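Long-range contacts in regulatory Subunit of Protein Kinase A (cAMP-dependent) from Euglena gracilis (Euglena gracilis, PDB 6RSX), which binds cyclic AMP in two cyclic nucleotide-binding domains and, by its name and family, probably regulates a protein kinase A catalytic subunit: residues Tyr206-Gly211 and Asp233-Met238; Asp210-Val215 and Ile226-Pro231; Gln185-Lys190 and Cys258-Arg263. All coordinates share one frame; numbering follows the deposited sequence. Where two conformers were deposited one is given.

Contact 1 of 3, residues Tyr206-Gly211 and Asp233-Met238. With CMP (adenosine-3',5'-cyclic-monophosphate), chain C.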
loop_
_atom_site.group_PDB
_atom_site.type_symbol
_atom_site.label_atom_id
_atom_site.label_comp_id
_atom_site.label_asym_id
_atom_site.label_seq_id
_atom_site.Cartn_x
_atom_site.Cartn_y
_atom_site.Cartn_z
ATOM N N TYR A 206 -3.217 -11.910 4.370
ATOM C CA TYR A 206 -3.561 -11.562 5.743
ATOM C C TYR A 206 -2.370 -11.729 6.664
ATOM O O TYR A 206 -1.610 -12.701 6.538
ATOM C CB TYR A 206 -4.705 -12.461 6.249
ATOM C CG TYR A 206 -5.969 -12.251 5.477
ATOM C CD1 TYR A 206 -6.178 -12.931 4.271
ATOM C CD2 TYR A 206 -6.944 -11.349 5.935
ATOM C CE1 TYR A 206 -7.368 -12.717 3.548
ATOM C CE2 TYR A 206 -8.106 -11.145 5.237
ATOM C CZ TYR A 206 -8.306 -11.835 4.046
ATOM O OH TYR A 206 -9.457 -11.629 3.335
ATOM N N ILE A 207 -2.238 -10.808 7.622
ATOM C CA ILE A 207 -1.290 -10.945 8.728
ATOM C C ILE A 207 -2.083 -10.901 10.025
ATOM O O ILE A 207 -2.885 -9.982 10.245
ATOM C CB ILE A 207 -0.211 -9.836 8.715
ATOM C CG1 ILE A 207 0.460 -9.726 7.350
ATOM C CG2 ILE A 207 0.855 -10.116 9.779
ATOM C CD1 ILE A 207 -0.127 -8.607 6.506
ATOM N N ILE A 208 -1.842 -11.872 10.903
ATOM C CA ILE A 208 -2.568 -11.938 12.163
ATOM C C ILE A 208 -1.936 -10.990 13.176
ATOM O O ILE A 208 -0.723 -11.056 13.423
ATOM C CB ILE A 208 -2.567 -13.376 12.700
ATOM C CG1 ILE A 208 -3.157 -14.293 11.623
ATOM C CG2 ILE A 208 -3.320 -13.417 14.028
ATOM C CD1 ILE A 208 -2.869 -15.773 11.866
ATOM N N ILE A 209 -2.757 -10.123 13.763
ATOM C CA ILE A 209 -2.315 -9.292 14.881
ATOM C C ILE A 209 -2.503 -10.064 16.185
ATOM O O ILE A 209 -1.561 -10.239 16.958
ATOM C CB ILE A 209 -3.065 -7.953 14.931
ATOM C CG1 ILE A 209 -2.815 -7.177 13.633
ATOM C CG2 ILE A 209 -2.593 -7.155 16.133
ATOM C CD1 ILE A 209 -3.745 -5.991 13.461
ATOM N N ASP A 210 -3.723 -10.516 16.449
ATOM C CA ASP A 210 -3.986 -11.350 17.612
ATOM C C ASP A 210 -5.010 -12.404 17.221
ATOM O O ASP A 210 -5.743 -12.256 16.240
ATOM C CB ASP A 210 -4.472 -10.523 18.824
ATOM C CG ASP A 210 -5.659 -9.632 18.510
ATOM O OD1 ASP A 210 -6.799 -10.137 18.504
ATOM O OD2 ASP A 210 -5.461 -8.412 18.299
ATOM N N GLY A 211 -5.039 -13.487 17.977
ATOM C CA GLY A 211 -5.953 -14.562 17.682
ATOM C C GLY A 211 -5.254 -15.798 17.141
ATOM O O GLY A 211 -4.058 -16.023 17.335
ATOM N N ASP A 233 1.923 -14.443 12.307
ATOM C CA ASP A 233 1.878 -15.315 11.136
ATOM C C ASP A 233 0.995 -14.699 10.053
ATOM O O ASP A 233 0.245 -13.752 10.287
ATOM C CB ASP A 233 1.332 -16.708 11.487
ATOM C CG ASP A 233 2.231 -17.466 12.446
ATOM O OD1 ASP A 233 3.457 -17.238 12.424
ATOM O OD2 ASP A 233 1.686 -18.288 13.229
ATOM N N PHE A 234 1.067 -15.274 8.853
ATOM C CA PHE A 234 0.381 -14.698 7.705
ATOM C C PHE A 234 -0.144 -15.835 6.847
ATOM O O PHE A 234 0.261 -16.990 7.013
ATOM C CB PHE A 234 1.314 -13.782 6.897
ATOM C CG PHE A 234 2.636 -14.393 6.596
ATOM C CD1 PHE A 234 2.770 -15.279 5.534
ATOM C CD2 PHE A 234 3.739 -14.120 7.398
ATOM C CE1 PHE A 234 3.997 -15.870 5.256
ATOM C CE2 PHE A 234 4.969 -14.701 7.131
ATOM C CZ PHE A 234 5.097 -15.575 6.056
ATOM N N PHE A 235 -1.013 -15.505 5.893
ATOM C CA PHE A 235 -1.530 -16.576 5.020
ATOM C C PHE A 235 -2.196 -15.930 3.814
ATOM O O PHE A 235 -2.520 -14.740 3.823
ATOM C CB PHE A 235 -2.534 -17.464 5.771
ATOM C CG PHE A 235 -3.718 -16.727 6.331
ATOM C CD1 PHE A 235 -3.667 -16.155 7.623
ATOM C CD2 PHE A 235 -4.894 -16.593 5.599
ATOM C CE1 PHE A 235 -4.763 -15.449 8.167
ATOM C CE2 PHE A 235 -6.004 -15.921 6.140
ATOM C CZ PHE A 235 -5.933 -15.324 7.424
ATOM N N GLY A 236 -2.399 -16.724 2.778
ATOM C CA GLY A 236 -3.089 -16.249 1.598
ATOM C C GLY A 236 -2.157 -15.837 0.490
ATOM O O GLY A 236 -2.623 -15.397 -0.569
ATOM N N GLU A 237 -0.853 -15.990 0.700
ATOM C CA GLU A 237 0.136 -15.515 -0.258
ATOM C C GLU A 237 0.250 -16.398 -1.495
ATOM O O GLU A 237 0.587 -15.895 -2.572
ATOM C CB GLU A 237 1.501 -15.396 0.422
ATOM C CG GLU A 237 2.302 -16.723 0.530
ATOM C CD GLU A 237 1.812 -17.657 1.639
ATOM O OE1 GLU A 237 0.896 -17.268 2.386
ATOM O OE2 GLU A 237 2.350 -18.794 1.756
ATOM N N MET A 238 -0.006 -17.707 -1.388
ATOM C CA MET A 238 0.312 -18.553 -2.537
ATOM C C MET A 238 -0.664 -18.321 -3.689
ATOM O O MET A 238 -0.247 -18.230 -4.852
ATOM C CB MET A 238 0.363 -20.013 -2.103
ATOM C CG MET A 238 1.625 -20.298 -1.282
ATOM S SD MET A 238 1.903 -22.069 -1.136
ATOM C CE MET A 238 0.319 -22.450 -0.388
HETATM P P CMP C . -3.169 -19.875 -0.024
HETATM O O1P CMP C . -3.364 -18.493 -0.879
HETATM O O2P CMP C . -3.034 -21.119 -0.813
HETATM O "O5'" CMP C . -4.482 -20.069 0.860
HETATM C "C5'" CMP C . -4.427 -20.916 2.015
HETATM C "C4'" CMP C . -3.164 -20.593 2.767
HETATM O "O4'" CMP C . -2.894 -21.414 3.915
HETATM C "C3'" CMP C . -1.870 -20.689 2.004
HETATM O "O3'" CMP C . -1.785 -19.759 0.926
HETATM C "C2'" CMP C . -0.850 -20.481 3.114
HETATM O "O2'" CMP C . -0.732 -19.068 3.374
HETATM C "C1'" CMP C . -1.577 -21.118 4.323
HETATM N N9 CMP C . -0.913 -22.309 4.861
HETATM C C8 CMP C . -0.524 -22.453 6.132
HETATM N N7 CMP C . 0.030 -23.656 6.250
HETATM C C5 CMP C . -0.053 -24.252 5.048
HETATM C C6 CMP C . 0.364 -25.496 4.645
HETATM N N6 CMP C . 1.019 -26.547 5.368
HETATM N N1 CMP C . 0.202 -25.878 3.392
HETATM C C2 CMP C . -0.396 -25.030 2.513
HETATM N N3 CMP C . -0.807 -23.779 2.907
HETATM C C4 CMP C . -0.634 -23.428 4.182
#
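The carbonyl O of Tyr206 accepts the backbone N of Phe235 at 2.9 Å and is also approached by the CA-H of Phe234, with CA at 3.1 Å. Phe235 returns the bond, its carbonyl O taking Tyr206 N at 3.0 Å, so the two residues form a hydrogen-bonded antiparallel pair. Next to it Ile207 faces Phe234 as a non-hydrogen-bonded pair, and a further backbone bond joins Ile208 N to Asp233 O at 2.9 Å, almost straight (175°). This edge of the beta barrel (jelly roll) leads into the Phe-Gly-Glu start of the phosphate-binding cassette, the cyclic-nucleotide signature of the fold.

On the face carrying Tyr206 and Phe235, the Phe235 CG sits between the backbone N and the carbonyl carbon (chi1 58°), and the ring leans toward the neighbouring strand. Tyr206 CB lies over one face of that ring, toward its rim, 3.3 Å from Phe235 CZ, in a CH-pi contact. The two rings themselves run almost parallel, planes at 10°, but are slid so far that they barely overlap, with centroids 5.1 Å apart. Ile208 CG1 approaches at the edge of the Phe235 ring, in its plane. Val195 of strand 194-196 also touches both aromatic side chains.

Past the strand the chain turns through Gly236 into helix 237-242 and meets the ribose of cyclic AMP. The Glu237 side chain is bent at chi2, and its carboxylate OE2 is hydrogen-bonded to Tyr284 OH, which probably steadies the group. The ribose hydroxyl O2' is held twice, accepting from Gly236 N at 2.9 Å and donating to Glu237 OE1 at 2.6 Å.

Contact 2 of 3, residues Asp210-Val215 and Ile226-Pro231. With CMP (adenosine-3',5'-cyclic-monophosphate), chain C.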
loop_
_atom_site.group_PDB
_atom_site.type_symbol
_atom_site.label_atom_id
_atom_site.label_comp_id
_atom_site.label_asym_id
_atom_site.label_seq_id
_atom_site.Cartn_x
_atom_site.Cartn_y
_atom_site.Cartn_z
ATOM N N ASP A 210 -3.723 -10.516 16.449
ATOM C CA ASP A 210 -3.986 -11.350 17.612
ATOM C C ASP A 210 -5.010 -12.404 17.221
ATOM O O ASP A 210 -5.743 -12.256 16.240
ATOM C CB ASP A 210 -4.472 -10.523 18.824
ATOM C CG ASP A 210 -5.659 -9.632 18.510
ATOM O OD1 ASP A 210 -6.799 -10.137 18.504
ATOM O OD2 ASP A 210 -5.461 -8.412 18.299
ATOM N N GLY A 211 -5.039 -13.487 17.977
ATOM C CA GLY A 211 -5.953 -14.562 17.682
ATOM C C GLY A 211 -5.254 -15.798 17.141
ATOM O O GLY A 211 -4.058 -16.023 17.335
ATOM N N LYS A 212 -6.026 -16.599 16.420
ATOM C CA LYS A 212 -5.582 -17.945 16.060
ATOM C C LYS A 212 -6.386 -18.383 14.847
ATOM O O LYS A 212 -7.588 -18.111 14.779
ATOM C CB LYS A 212 -5.787 -18.919 17.234
ATOM C CG LYS A 212 -5.404 -20.379 16.933
ATOM C CD LYS A 212 -6.027 -21.336 17.946
ATOM C CE LYS A 212 -4.966 -21.986 18.806
ATOM N NZ LYS A 212 -4.177 -20.946 19.520
ATOM N N MET A 213 -5.715 -19.007 13.880
ATOM C CA MET A 213 -6.372 -19.580 12.703
ATOM C C MET A 213 -6.071 -21.070 12.574
ATOM O O MET A 213 -4.928 -21.502 12.735
ATOM C CB MET A 213 -5.916 -18.923 11.398
ATOM C CG MET A 213 -6.176 -17.412 11.292
ATOM S SD MET A 213 -7.893 -17.071 10.966
ATOM C CE MET A 213 -7.854 -15.273 11.209
ATOM N N LYS A 214 -7.082 -21.845 12.221
ATOM C CA LYS A 214 -6.837 -23.212 11.758
ATOM C C LYS A 214 -6.667 -23.201 10.245
ATOM O O LYS A 214 -7.416 -22.515 9.542
ATOM C CB LYS A 214 -8.002 -24.123 12.137
ATOM C CG LYS A 214 -8.111 -24.443 13.612
ATOM C CD LYS A 214 -9.218 -25.485 13.789
ATOM C CE LYS A 214 -9.340 -25.978 15.223
ATOM N NZ LYS A 214 -10.494 -26.925 15.384
ATOM N N VAL A 215 -5.699 -23.984 9.748
ATOM C CA VAL A 215 -5.494 -24.220 8.320
ATOM C C VAL A 215 -5.967 -25.641 8.048
ATOM O O VAL A 215 -5.333 -26.588 8.520
ATOM C CB VAL A 215 -4.026 -24.069 7.915
ATOM C CG1 VAL A 215 -3.862 -24.171 6.400
ATOM C CG2 VAL A 215 -3.469 -22.673 8.398
ATOM N N ILE A 226 -4.046 -28.936 9.033
ATOM C CA ILE A 226 -2.645 -29.146 8.676
ATOM C C ILE A 226 -1.715 -28.111 9.300
ATOM O O ILE A 226 -0.488 -28.284 9.236
ATOM C CB ILE A 226 -2.435 -29.145 7.144
ATOM C CG1 ILE A 226 -2.959 -27.852 6.514
ATOM C CG2 ILE A 226 -3.112 -30.351 6.494
ATOM C CD1 ILE A 226 -2.532 -27.658 5.051
ATOM N N ASN A 227 -2.250 -27.043 9.878
ATOM C CA ASN A 227 -1.383 -26.030 10.471
ATOM C C ASN A 227 -2.233 -25.182 11.405
ATOM O O ASN A 227 -3.462 -25.138 11.280
ATOM C CB ASN A 227 -0.708 -25.184 9.386
ATOM C CG ASN A 227 0.510 -24.424 9.902
ATOM O OD1 ASN A 227 0.837 -24.492 11.091
ATOM N ND2 ASN A 227 1.203 -23.728 9.003
ATOM N N ILE A 228 -1.575 -24.525 12.361
ATOM C CA ILE A 228 -2.230 -23.587 13.265
ATOM C C ILE A 228 -1.414 -22.297 13.250
ATOM O O ILE A 228 -0.187 -22.335 13.402
ATOM C CB ILE A 228 -2.342 -24.123 14.710
ATOM C CG1 ILE A 228 -3.274 -25.336 14.798
ATOM C CG2 ILE A 228 -2.850 -23.018 15.656
ATOM C CD1 ILE A 228 -4.724 -24.964 14.646
ATOM N N LEU A 229 -2.085 -21.169 13.043
ATOM C CA LEU A 229 -1.413 -19.884 12.897
ATOM C C LEU A 229 -1.774 -18.982 14.063
ATOM O O LEU A 229 -2.883 -19.053 14.600
ATOM C CB LEU A 229 -1.817 -19.207 11.574
ATOM C CG LEU A 229 -1.550 -20.000 10.274
ATOM C CD1 LEU A 229 -2.014 -19.201 9.049
ATOM C CD2 LEU A 229 -0.086 -20.405 10.116
ATOM N N GLY A 230 -0.845 -18.092 14.424
ATOM C CA GLY A 230 -1.097 -17.158 15.496
ATOM C C GLY A 230 -0.480 -15.802 15.215
ATOM O O GLY A 230 -0.106 -15.492 14.082
ATOM N N PRO A 231 -0.361 -14.976 16.256
ATOM C CA PRO A 231 0.064 -13.576 16.061
ATOM C C PRO A 231 1.356 -13.486 15.263
ATOM O O PRO A 231 2.308 -14.244 15.484
ATOM C CB PRO A 231 0.232 -13.052 17.495
ATOM C CG PRO A 231 -0.714 -13.851 18.303
ATOM C CD PRO A 231 -0.674 -15.275 17.667
HETATM P P CMP C . -3.169 -19.875 -0.024
HETATM O O1P CMP C . -3.364 -18.493 -0.879
HETATM O O2P CMP C . -3.034 -21.119 -0.813
HETATM O "O5'" CMP C . -4.482 -20.069 0.860
HETATM C "C5'" CMP C . -4.427 -20.916 2.015
HETATM C "C4'" CMP C . -3.164 -20.593 2.767
HETATM O "O4'" CMP C . -2.894 -21.414 3.915
HETATM C "C3'" CMP C . -1.870 -20.689 2.004
HETATM O "O3'" CMP C . -1.785 -19.759 0.926
HETATM C "C2'" CMP C . -0.850 -20.481 3.114
HETATM O "O2'" CMP C . -0.732 -19.068 3.374
HETATM C "C1'" CMP C . -1.577 -21.118 4.323
HETATM N N9 CMP C . -0.913 -22.309 4.861
HETATM C C8 CMP C . -0.524 -22.453 6.132
HETATM N N7 CMP C . 0.030 -23.656 6.250
HETATM C C5 CMP C . -0.053 -24.252 5.048
HETATM C C6 CMP C . 0.364 -25.496 4.645
HETATM N N6 CMP C . 1.019 -26.547 5.368
HETATM N N1 CMP C . 0.202 -25.878 3.392
HETATM C C2 CMP C . -0.396 -25.030 2.513
HETATM N N3 CMP C . -0.807 -23.779 2.907
HETATM C C4 CMP C . -0.634 -23.428 4.182
#
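Val215 and Asn227 lie side by side on one face of a beta hairpin and both reach the adenine of cyclic AMP. Asn227 supplies the directional bond: its ND2 points at purine N7, 3.0 Å away and almost straight (172°). Val215 adds an apolar touch, CG2 being 3.7 Å from C8 of the base, while Ile226 brings CD1 to 3.6 Å from C6.

Two features set these groups in place. Asn227 turns CG across from its own amide N (chi1 -162°), which carries the side-chain amide away from the partner strand to the base; its OD1 also takes a weak bond from Ile228 N, which would limit rotation of the amide. Val215 O accepts Ile226 N at 2.7 Å and, weakly, Asn227 N at 3.4 Å, so two consecutive residues face one: a classic beta bulge, which brings Ile226 and Asn227 together beside the ligand. Leu229 CG, next along that face, packs on Val215 CG2 at 3.8 Å.

Further out, Met213 and Leu229 exchange a pair of backbone bonds. On the reverse face Lys214 and Ile228 run alongside each other, CG to CD1 3.6 Å, and Lys212 slants across Ile228 CG2. At the far end Pro231 CD packs on Gly211 O, and Gly230 N is tied to Asp233 OD2. This is the bulged antiparallel hairpin of a cupin-clan beta barrel (jelly roll), its inner face forming the base end of the nucleotide pocket.

Contact 3 of 3, residues Gln185-Lys190 and Cys258-Arg263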
loop_
_atom_site.group_PDB
_atom_site.type_symbol
_atom_site.label_atom_id
_atom_site.label_comp_id
_atom_site.label_asym_id
_atom_site.label_seq_id
_atom_site.Cartn_x
_atom_site.Cartn_y
_atom_site.Cartn_z
ATOM N N GLN A 185 -5.359 -3.073 5.657
ATOM C CA GLN A 185 -6.755 -2.881 6.028
ATOM C C GLN A 185 -7.092 -3.723 7.257
ATOM O O GLN A 185 -6.883 -4.952 7.224
ATOM C CB GLN A 185 -7.650 -3.281 4.854
ATOM C CG GLN A 185 -7.293 -2.590 3.554
ATOM C CD GLN A 185 -7.530 -1.105 3.643
ATOM O OE1 GLN A 185 -8.580 -0.665 4.118
ATOM N NE2 GLN A 185 -6.551 -0.309 3.201
ATOM N N PRO A 186 -7.625 -3.144 8.334
ATOM C CA PRO A 186 -7.982 -3.960 9.504
ATOM C C PRO A 186 -9.183 -4.849 9.212
ATOM O O PRO A 186 -10.115 -4.444 8.511
ATOM C CB PRO A 186 -8.313 -2.921 10.573
ATOM C CG PRO A 186 -8.759 -1.715 9.766
ATOM C CD PRO A 186 -7.870 -1.709 8.565
ATOM N N CYS A 187 -9.156 -6.076 9.734
ATOM C CA CYS A 187 -10.323 -6.943 9.631
ATOM C C CYS A 187 -10.431 -7.797 10.886
ATOM O O CYS A 187 -9.417 -8.208 11.457
ATOM C CB CYS A 187 -10.270 -7.825 8.374
ATOM S SG CYS A 187 -8.618 -8.405 7.938
ATOM N N THR A 188 -11.669 -8.025 11.322
ATOM C CA THR A 188 -11.987 -8.758 12.541
ATOM C C THR A 188 -12.743 -10.020 12.157
ATOM O O THR A 188 -13.607 -9.985 11.276
ATOM C CB THR A 188 -12.832 -7.915 13.500
ATOM O OG1 THR A 188 -12.104 -6.734 13.866
ATOM C CG2 THR A 188 -13.182 -8.699 14.771
ATOM N N PHE A 189 -12.396 -11.136 12.800
ATOM C CA PHE A 189 -12.993 -12.429 12.471
ATOM C C PHE A 189 -13.517 -13.108 13.726
ATOM O O PHE A 189 -12.807 -13.194 14.734
ATOM C CB PHE A 189 -11.979 -13.317 11.762
ATOM C CG PHE A 189 -11.555 -12.775 10.432
ATOM C CD1 PHE A 189 -12.432 -12.760 9.368
ATOM C CD2 PHE A 189 -10.276 -12.273 10.254
ATOM C CE1 PHE A 189 -12.056 -12.253 8.146
ATOM C CE2 PHE A 189 -9.885 -11.769 9.014
ATOM C CZ PHE A 189 -10.780 -11.749 7.969
ATOM N N LYS A 190 -14.761 -13.576 13.658
ATOM C CA LYS A 190 -15.410 -14.245 14.774
ATOM C C LYS A 190 -15.087 -15.739 14.767
ATOM O O LYS A 190 -14.632 -16.302 13.769
ATOM C CB LYS A 190 -16.921 -14.036 14.704
ATOM C CG LYS A 190 -17.517 -14.581 13.423
ATOM C CD LYS A 190 -19.037 -14.476 13.380
ATOM C CE LYS A 190 -19.580 -15.115 12.098
ATOM N NZ LYS A 190 -21.070 -15.169 12.038
ATOM N N CYS A 258 -6.873 -9.117 12.257
ATOM C CA CYS A 258 -5.889 -9.197 11.201
ATOM C C CYS A 258 -5.774 -7.847 10.515
ATOM O O CYS A 258 -6.555 -6.918 10.755
ATOM C CB CYS A 258 -6.269 -10.261 10.172
ATOM S SG CYS A 258 -6.248 -11.946 10.874
ATOM N N VAL A 259 -4.773 -7.740 9.664
ATOM C CA VAL A 259 -4.777 -6.714 8.629
ATOM C C VAL A 259 -4.539 -7.425 7.311
ATOM O O VAL A 259 -3.890 -8.484 7.251
ATOM C CB VAL A 259 -3.721 -5.602 8.859
ATOM C CG1 VAL A 259 -4.198 -4.625 9.925
ATOM C CG2 VAL A 259 -2.397 -6.227 9.254
ATOM N N SER A 260 -5.076 -6.845 6.245
ATOM C CA SER A 260 -5.016 -7.483 4.942
ATOM C C SER A 260 -4.505 -6.536 3.864
ATOM O O SER A 260 -4.565 -5.308 3.981
ATOM C CB SER A 260 -6.388 -8.022 4.532
ATOM O OG SER A 260 -7.296 -6.968 4.342
ATOM N N LEU A 261 -3.991 -7.149 2.803
ATOM C CA LEU A 261 -3.665 -6.478 1.551
ATOM C C LEU A 261 -4.499 -7.108 0.454
ATOM O O LEU A 261 -4.541 -8.348 0.337
ATOM C CB LEU A 261 -2.184 -6.613 1.206
ATOM C CG LEU A 261 -1.143 -6.013 2.124
ATOM C CD1 LEU A 261 0.226 -6.343 1.581
ATOM C CD2 LEU A 261 -1.372 -4.456 2.192
ATOM N N ASP A 262 -5.160 -6.271 -0.350
ATOM C CA ASP A 262 -5.872 -6.841 -1.487
ATOM C C ASP A 262 -4.881 -7.201 -2.595
ATOM O O ASP A 262 -3.704 -6.843 -2.547
ATOM C CB ASP A 262 -6.989 -5.893 -1.968
ATOM C CG ASP A 262 -6.470 -4.637 -2.675
ATOM O OD1 ASP A 262 -5.292 -4.572 -3.084
ATOM O OD2 ASP A 262 -7.275 -3.685 -2.815
ATOM N N ARG A 263 -5.357 -7.962 -3.587
ATOM C CA ARG A 263 -4.454 -8.501 -4.604
ATOM C C ARG A 263 -3.579 -7.415 -5.235
ATOM O O ARG A 263 -2.367 -7.598 -5.419
ATOM C CB ARG A 263 -5.254 -9.216 -5.686
ATOM C CG ARG A 263 -4.391 -9.671 -6.825
ATOM C CD ARG A 263 -5.204 -10.325 -7.933
ATOM N NE ARG A 263 -6.058 -11.408 -7.451
ATOM C CZ ARG A 263 -5.717 -12.699 -7.443
ATOM N NH1 ARG A 263 -6.578 -13.606 -6.993
ATOM N NH2 ARG A 263 -4.519 -13.089 -7.882
#
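Cys258 meets strand 185-189 with backbone and side chain alike. Its N gives a straight bond to Cys187 O at 2.8 Å (173°), while its own O takes Cys187 N at 2.9 Å from well above the carbonyl plane, 45° out of it. The two cysteines thus form a hydrogen-bonded pair between the first and last strands, in chain order, of one antiparallel sheet of the cyclic nucleotide-binding barrel.

From CB outward, the Cys258 side chain passes from Cys187 to Phe189. CB has Cys187 SG as its nearest partner at 3.7 Å, though Cys187 has two deposited conformers and that contact is less certain. CB also lies 4.1 Å from Phe189 CE2, close to the plane of the ring and therefore at its edge. With chi1 near -65°, SG is carried beside the backbone N and stays along that edge, about equally far from Phe189 CD2 and CE2. The sulfur-aromatic contact is edge-on, SG standing 5.2 Å from the ring centroid.

One pair along, Pro186 and Val259 share the opposite face of the sheet. Here the closer approach is by backbone: Gln185 O meets the CA-H of Val259, with CA at 3.1 Å, and also accepts Ser260 N at 2.8 Å. Gln185 N in turn donates to Ser260 O at 2.9 Å, closing the second hydrogen-bonded pair, and Gln185 NE2 turns away to Ala183 O.

In the fold, strand 256-262 lies between strand 185-189 and strand 204-208. Val259 packs on Tyr159 and Phe162 of helix 149-165, Pro186 joining on Tyr159, whereas Cys258 faces inward on Ile208 of strand 204-208 and Met213 of strand 213-219.

How the contacts relate
Contacts 1 and 3 belong to one four-stranded sheet, at its two ends; the adjacent strands 204-208 and 256-262 join them, Ile207 N probably bonding to Val259 O. Contact 2 lies in the second sheet of the same domain, and Ile208 CD1 of contact 1 rests on its Leu229 CB and Met213 CG. Met213 CE in turn touches Cys258 SG of contact 3. Contact 1 has no exposed touching residue, contact 3 one (Pro186) and contact 2 three (Lys212, Ile228, Pro231), making it the most superficial. Contact 1 ends in polar groups for the ribose, contact 2 in an amide and branched side chains for the adenine, while contact 3 pairs sulfur with aromatic carbon away from the ligand.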